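Local coordinates for activating signal cointegrator 1 complex subunit 3 (Homo sapiens, PDB 6YXQ), which unwinds duplex DNA as a 3'-5' helicase in alkylation repair and helps rescue stalled ribosomes, its N-terminal part, described here, binding the partner subunit ASCC2, at residues 75-80 against 139-144; 103-108 against 113-118. All blocks are in the same frame, centred on the assembly; numbering follows the deposited sequence.

Contact 1 (75-80 against 139-144); sequences KDILHA and NRIISH
Ile77 meets Ile141 through the ends of their side chains, methyl against methyl, with Ile77 CD1 4.3 Å from Ile141 CD1. Each isoleucine carries CD1 anti to its CA (chi2 near 180° in both), and these extended branches span a gap that the backbones leave wide: the CA atoms of the same two residues are 10.5 Å apart. Both side chains are buried. Ile77 also packs on Ala137 of helix 128-142 and on Ala98 and Phe102 of helix 91-105, while Ile141 rests on Ile70 and Leu74 of helix 64-85 and on Leu58 of helix 51-61.

One residue earlier on each helix the chemistry turns polar. Arg140 NH2 forms a salt bridge with Asp76 OD2 at 3.3 Å, but as a hydrogen bond it is weak, bent to 126° at the hydrogen. The two side chains cross nearly at right angles, and the carboxylate plane stands 86° from that of the guanidinium, so the pair does not face in the two-pronged manner. A bend at chi3 turns the arginine chain on its way to helix 64-85, where its stronger polar partner is Asp73, bridged to NE. Within the arginine's own segment, Ser143 OG bonds to Arg140 O at 2.6 Å, a carbonyl three residues back.

A small apolar touch is thus flanked by an ion pair toward the surface. With Asp73 bridged to NE and Asp76 to NH2, the guanidinium probably divides its attraction between two carboxylates, the Asp76 bond being the weaker.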
loop_
_atom_site.group_PDB
_atom_site.type_symbol
_atom_site.label_atom_id
_atom_site.label_comp_id
_atom_site.label_asym_id
_atom_site.label_seq_id
_atom_site.Cartn_x
_atom_site.Cartn_y
_atom_site.Cartn_z
ATOM N N LYS A 75 -7.714 -16.635 41.523
ATOM C CA LYS A 75 -7.117 -15.625 42.393
ATOM C C LYS A 75 -5.614 -15.528 42.160
ATOM O O LYS A 75 -5.042 -14.432 42.209
ATOM C CB LYS A 75 -7.426 -15.941 43.856
ATOM C CG LYS A 75 -8.872 -15.651 44.246
ATOM C CD LYS A 75 -9.182 -16.062 45.681
ATOM C CE LYS A 75 -10.388 -15.299 46.222
ATOM N NZ LYS A 75 -11.660 -15.677 45.533
ATOM N N ASP A 76 -4.960 -16.665 41.902
ATOM C CA ASP A 76 -3.549 -16.631 41.525
ATOM C C ASP A 76 -3.345 -15.805 40.261
ATOM O O ASP A 76 -2.409 -14.993 40.173
ATOM C CB ASP A 76 -3.016 -18.051 41.326
ATOM C CG ASP A 76 -2.957 -18.847 42.622
ATOM O OD1 ASP A 76 -2.728 -18.246 43.696
ATOM O OD2 ASP A 76 -3.134 -20.084 42.561
ATOM N N ILE A 77 -4.223 -15.995 39.272
ATOM C CA ILE A 77 -4.117 -15.228 38.028
ATOM C C ILE A 77 -4.367 -13.742 38.282
ATOM O O ILE A 77 -3.698 -12.875 37.704
ATOM C CB ILE A 77 -5.081 -15.780 36.961
ATOM C CG1 ILE A 77 -4.800 -17.254 36.684
ATOM C CG2 ILE A 77 -4.957 -14.983 35.679
ATOM C CD1 ILE A 77 -5.784 -17.883 35.718
ATOM N N LEU A 78 -5.346 -13.423 39.133
ATOM C CA LEU A 78 -5.618 -12.026 39.463
ATOM C C LEU A 78 -4.419 -11.378 40.138
ATOM O O LEU A 78 -4.089 -10.219 39.857
ATOM C CB LEU A 78 -6.842 -11.926 40.368
ATOM C CG LEU A 78 -8.191 -12.140 39.695
ATOM C CD1 LEU A 78 -9.253 -12.446 40.736
ATOM C CD2 LEU A 78 -8.555 -10.919 38.865
ATOM N N HIS A 79 -3.763 -12.109 41.039
ATOM C CA HIS A 79 -2.565 -11.586 41.686
ATOM C C HIS A 79 -1.451 -11.343 40.668
ATOM O O HIS A 79 -0.777 -10.300 40.704
ATOM C CB HIS A 79 -2.122 -12.556 42.786
ATOM C CG HIS A 79 -0.916 -12.107 43.547
ATOM N ND1 HIS A 79 -0.748 -10.810 43.980
ATOM C CD2 HIS A 79 0.179 -12.786 43.959
ATOM C CE1 HIS A 79 0.403 -10.707 44.619
ATOM N NE2 HIS A 79 0.986 -11.892 44.620
ATOM N N ALA A 80 -1.253 -12.290 39.744
ATOM C CA ALA A 80 -0.238 -12.103 38.710
ATOM C C ALA A 80 -0.536 -10.874 37.863
ATOM O O ALA A 80 0.374 -10.103 37.526
ATOM C CB ALA A 80 -0.140 -13.346 37.824
ATOM N N ASN A 139 -3.048 -23.535 33.588
ATOM C CA ASN A 139 -2.982 -24.947 33.233
ATOM C C ASN A 139 -3.636 -25.816 34.297
ATOM O O ASN A 139 -4.229 -26.852 33.973
ATOM C CB ASN A 139 -1.535 -25.364 32.994
ATOM C CG ASN A 139 -1.087 -25.067 31.585
ATOM O OD1 ASN A 139 -1.293 -25.865 30.671
ATOM N ND2 ASN A 139 -0.495 -23.901 31.393
ATOM N N ARG A 140 -3.548 -25.405 35.564
ATOM C CA ARG A 140 -4.319 -26.071 36.601
ATOM C C ARG A 140 -5.801 -26.037 36.269
ATOM O O ARG A 140 -6.488 -27.059 36.367
ATOM C CB ARG A 140 -4.055 -25.420 37.961
ATOM C CG ARG A 140 -2.896 -26.026 38.742
ATOM C CD ARG A 140 -2.935 -25.626 40.210
ATOM N NE ARG A 140 -2.813 -24.180 40.385
ATOM C CZ ARG A 140 -1.659 -23.516 40.422
ATOM N NH1 ARG A 140 -0.507 -24.165 40.299
ATOM N NH2 ARG A 140 -1.659 -22.199 40.579
ATOM N N ILE A 141 -6.305 -24.872 35.847
ATOM C CA ILE A 141 -7.726 -24.758 35.515
ATOM C C ILE A 141 -8.078 -25.652 34.328
ATOM O O ILE A 141 -9.049 -26.418 34.370
ATOM C CB ILE A 141 -8.100 -23.293 35.237
ATOM C CG1 ILE A 141 -8.201 -22.515 36.541
ATOM C CG2 ILE A 141 -9.420 -23.211 34.485
ATOM C CD1 ILE A 141 -8.631 -21.074 36.341
ATOM N N ILE A 142 -7.293 -25.567 33.250
ATOM C CA ILE A 142 -7.619 -26.312 32.034
ATOM C C ILE A 142 -7.525 -27.815 32.271
ATOM O O ILE A 142 -8.194 -28.605 31.591
ATOM C CB ILE A 142 -6.714 -25.867 30.869
ATOM C CG1 ILE A 142 -6.899 -24.376 30.581
ATOM C CG2 ILE A 142 -7.033 -26.646 29.612
ATOM C CD1 ILE A 142 -8.271 -24.026 30.067
ATOM N N SER A 143 -6.715 -28.241 33.243
ATOM C CA SER A 143 -6.636 -29.661 33.557
ATOM C C SER A 143 -7.972 -30.240 34.007
ATOM O O SER A 143 -8.106 -31.467 34.071
ATOM C CB SER A 143 -5.570 -29.898 34.628
ATOM O OG SER A 143 -6.039 -29.533 35.912
ATOM N N HIS A 144 -8.959 -29.395 34.314
ATOM C CA HIS A 144 -10.304 -29.848 34.635
ATOM C C HIS A 144 -11.240 -29.827 33.431
ATOM O O HIS A 144 -12.355 -30.351 33.520
ATOM C CB HIS A 144 -10.899 -28.989 35.758
ATOM C CG HIS A 144 -10.140 -29.063 37.047
ATOM N ND1 HIS A 144 -10.601 -29.760 38.142
ATOM C CD2 HIS A 144 -8.956 -28.521 37.421
ATOM C CE1 HIS A 144 -9.735 -29.651 39.131
ATOM N NE2 HIS A 144 -8.728 -28.902 38.721
#

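Contact 2 (103-108 against 113-118); sequences MTFHLK and HKETKA
The end of helix 91-105 and the start of helix 113-123 come close at Thr104 and Glu115, whose CA atoms are 6.6 Å apart. Beyond the first helix the chain folds through a type I beta turn from Phe105 to Lys108, its backbone bond weak, and this turn brings Lys108 round to the same partner helix.

Glu115 is the residue on which the side chains converge. Its CB lies 3.7 Å from Thr104 CG2 and equally 3.7 Å from Phe105 CE1, so the aliphatic root of a buried acid packs against a methyl and a ring. That methyl does double service: Thr104 CG2, anti to the backbone N, also sits over the centre of one face of the Phe105 ring, 3.9 Å above its plane. Thr104 OG1, beside the N, turns back to bond Phe100 O.

Lys108 approaches from the opposite direction to Glu115 and lays its methylenes along the acid. Its ammonium does not pair with the carboxylate, as Lys108 NZ stays 4.3 Å from Glu115 OE2. Bends at chi3 and chi4 instead carry NZ back to its own segment, where it bonds Thr104 O at 2.8 Å, in the carbonyl plane, at a C=O...N angle of 150°. The extended Lys114 crosses it almost at a right angle, with its ammonium near that of Lys108. The nearby carboxylate probably eases this meeting of like charges.

Lys117, on the same helix, forms a salt bridge with Glu57 of the ASCC2 chain. Together these features describe a helix-loop-helix connection, with a lysine tying the turn to the preceding helix, in the region required for ASCC2 binding.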
loop_
_atom_site.group_PDB
_atom_site.type_symbol
_atom_site.label_atom_id
_atom_site.label_comp_id
_atom_site.label_asym_id
_atom_site.label_seq_id
_atom_site.Cartn_x
_atom_site.Cartn_y
_atom_site.Cartn_z
ATOM N N MET A 103 -6.072 -16.058 28.666
ATOM C CA MET A 103 -6.164 -16.357 27.241
ATOM C C MET A 103 -4.790 -16.563 26.619
ATOM O O MET A 103 -4.666 -17.275 25.617
ATOM C CB MET A 103 -6.915 -15.239 26.524
ATOM C CG MET A 103 -8.358 -15.117 26.966
ATOM S SD MET A 103 -9.276 -16.635 26.663
ATOM C CE MET A 103 -8.913 -16.856 24.929
ATOM N N THR A 104 -3.751 -15.957 27.193
ATOM C CA THR A 104 -2.414 -16.173 26.668
ATOM C C THR A 104 -1.951 -17.604 26.896
ATOM O O THR A 104 -1.277 -18.177 26.034
ATOM C CB THR A 104 -1.441 -15.174 27.295
ATOM O OG1 THR A 104 -1.756 -13.850 26.839
ATOM C CG2 THR A 104 -0.004 -15.506 26.913
ATOM N N PHE A 105 -2.338 -18.216 28.017
ATOM C CA PHE A 105 -1.813 -19.518 28.409
ATOM C C PHE A 105 -2.852 -20.631 28.375
ATOM O O PHE A 105 -2.539 -21.757 28.772
ATOM C CB PHE A 105 -1.201 -19.443 29.810
ATOM C CG PHE A 105 0.001 -18.544 29.910
ATOM C CD1 PHE A 105 1.210 -18.910 29.344
ATOM C CD2 PHE A 105 -0.075 -17.339 30.587
ATOM C CE1 PHE A 105 2.321 -18.081 29.442
ATOM C CE2 PHE A 105 1.030 -16.510 30.688
ATOM C CZ PHE A 105 2.227 -16.883 30.116
ATOM N N HIS A 106 -4.075 -20.360 27.912
ATOM C CA HIS A 106 -5.112 -21.387 28.005
ATOM C C HIS A 106 -4.862 -22.563 27.066
ATOM O O HIS A 106 -5.435 -23.638 27.282
ATOM C CB HIS A 106 -6.503 -20.779 27.767
ATOM C CG HIS A 106 -6.878 -20.620 26.325
ATOM N ND1 HIS A 106 -6.569 -19.493 25.593
ATOM C CD2 HIS A 106 -7.574 -21.428 25.492
ATOM C CE1 HIS A 106 -7.036 -19.626 24.365
ATOM N NE2 HIS A 106 -7.654 -20.791 24.278
ATOM N N LEU A 107 -4.001 -22.396 26.058
ATOM C CA LEU A 107 -3.646 -23.471 25.134
ATOM C C LEU A 107 -2.161 -23.814 25.172
ATOM O O LEU A 107 -1.691 -24.577 24.320
ATOM C CB LEU A 107 -4.047 -23.103 23.704
ATOM C CG LEU A 107 -5.542 -23.070 23.417
ATOM C CD1 LEU A 107 -5.819 -22.465 22.050
ATOM C CD2 LEU A 107 -6.113 -24.464 23.525
ATOM N N LYS A 108 -1.411 -23.264 26.127
ATOM C CA LYS A 108 0.024 -23.479 26.236
ATOM C C LYS A 108 0.357 -23.855 27.672
ATOM O O LYS A 108 -0.191 -23.273 28.610
ATOM C CB LYS A 108 0.798 -22.222 25.811
ATOM C CG LYS A 108 0.430 -21.727 24.417
ATOM C CD LYS A 108 1.088 -20.398 24.088
ATOM C CE LYS A 108 0.235 -19.543 23.158
ATOM N NZ LYS A 108 0.167 -18.107 23.584
ATOM N N HIS A 113 8.884 -17.654 24.462
ATOM C CA HIS A 113 9.270 -16.351 23.925
ATOM C C HIS A 113 8.061 -15.597 23.389
ATOM O O HIS A 113 7.943 -14.380 23.584
ATOM C CB HIS A 113 10.319 -16.529 22.830
ATOM C CG HIS A 113 10.954 -15.247 22.390
ATOM N ND1 HIS A 113 11.808 -14.526 23.197
ATOM C CD2 HIS A 113 10.863 -14.558 21.228
ATOM C CE1 HIS A 113 12.214 -13.447 22.551
ATOM N NE2 HIS A 113 11.655 -13.443 21.355
ATOM N N LYS A 114 7.137 -16.314 22.740
ATOM C CA LYS A 114 5.940 -15.682 22.194
ATOM C C LYS A 114 5.109 -15.025 23.291
ATOM O O LYS A 114 4.676 -13.874 23.148
ATOM C CB LYS A 114 5.108 -16.718 21.431
ATOM C CG LYS A 114 3.879 -16.151 20.725
ATOM C CD LYS A 114 2.845 -17.239 20.438
ATOM C CE LYS A 114 1.425 -16.675 20.425
ATOM N NZ LYS A 114 0.380 -17.746 20.441
ATOM N N GLU A 115 4.911 -15.724 24.411
ATOM C CA GLU A 115 4.022 -15.226 25.454
ATOM C C GLU A 115 4.675 -14.117 26.267
ATOM O O GLU A 115 4.011 -13.135 26.628
ATOM C CB GLU A 115 3.578 -16.376 26.360
ATOM C CG GLU A 115 2.950 -17.562 25.624
ATOM C CD GLU A 115 3.988 -18.505 25.041
ATOM O OE1 GLU A 115 4.986 -18.019 24.471
ATOM O OE2 GLU A 115 3.825 -19.732 25.166
ATOM N N THR A 116 5.971 -14.245 26.561
ATOM C CA THR A 116 6.664 -13.145 27.226
ATOM C C THR A 116 6.644 -11.892 26.362
ATOM O O THR A 116 6.373 -10.788 26.855
ATOM C CB THR A 116 8.100 -13.534 27.562
ATOM O OG1 THR A 116 8.867 -13.620 26.354
ATOM C CG2 THR A 116 8.141 -14.845 28.299
ATOM N N LYS A 117 6.915 -12.042 25.057
ATOM C CA LYS A 117 6.911 -10.882 24.177
ATOM C C LYS A 117 5.517 -10.286 24.062
ATOM O O LYS A 117 5.368 -9.063 23.991
ATOM C CB LYS A 117 7.463 -11.255 22.800
ATOM C CG LYS A 117 8.631 -10.380 22.363
ATOM C CD LYS A 117 9.790 -10.472 23.372
ATOM C CE LYS A 117 10.948 -9.553 23.012
ATOM N NZ LYS A 117 11.741 -10.146 21.914
ATOM N N ALA A 118 4.484 -11.128 24.063
ATOM C CA ALA A 118 3.122 -10.612 23.978
ATOM C C ALA A 118 2.766 -9.804 25.217
ATOM O O ALA A 118 2.224 -8.692 25.120
ATOM C CB ALA A 118 2.139 -11.765 23.782
#

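In the fold
Contacts 1 and 2 illustrate how a helical domain joins distant and neighbouring pieces of one chain. Their centres are 14 Å apart. Contact 1 brings together helices 64-85 and 128-142, with 58 residues between its segments; contact 2, whose segments have just four residues between them, lies wholly within that span and joins the two intervening helices, 91-105 and 113-123. In chain order the four segments therefore run 75-80, 103-108, 113-118 and 139-144. The contacts also meet directly: Asn139 ND2 lies 2.9 Å from Lys108 O, a probable hydrogen bond between helix 128-142 and the turn. Contact 2 has the ASCC2 chain alongside, whereas contact 1 is internal to this subunit.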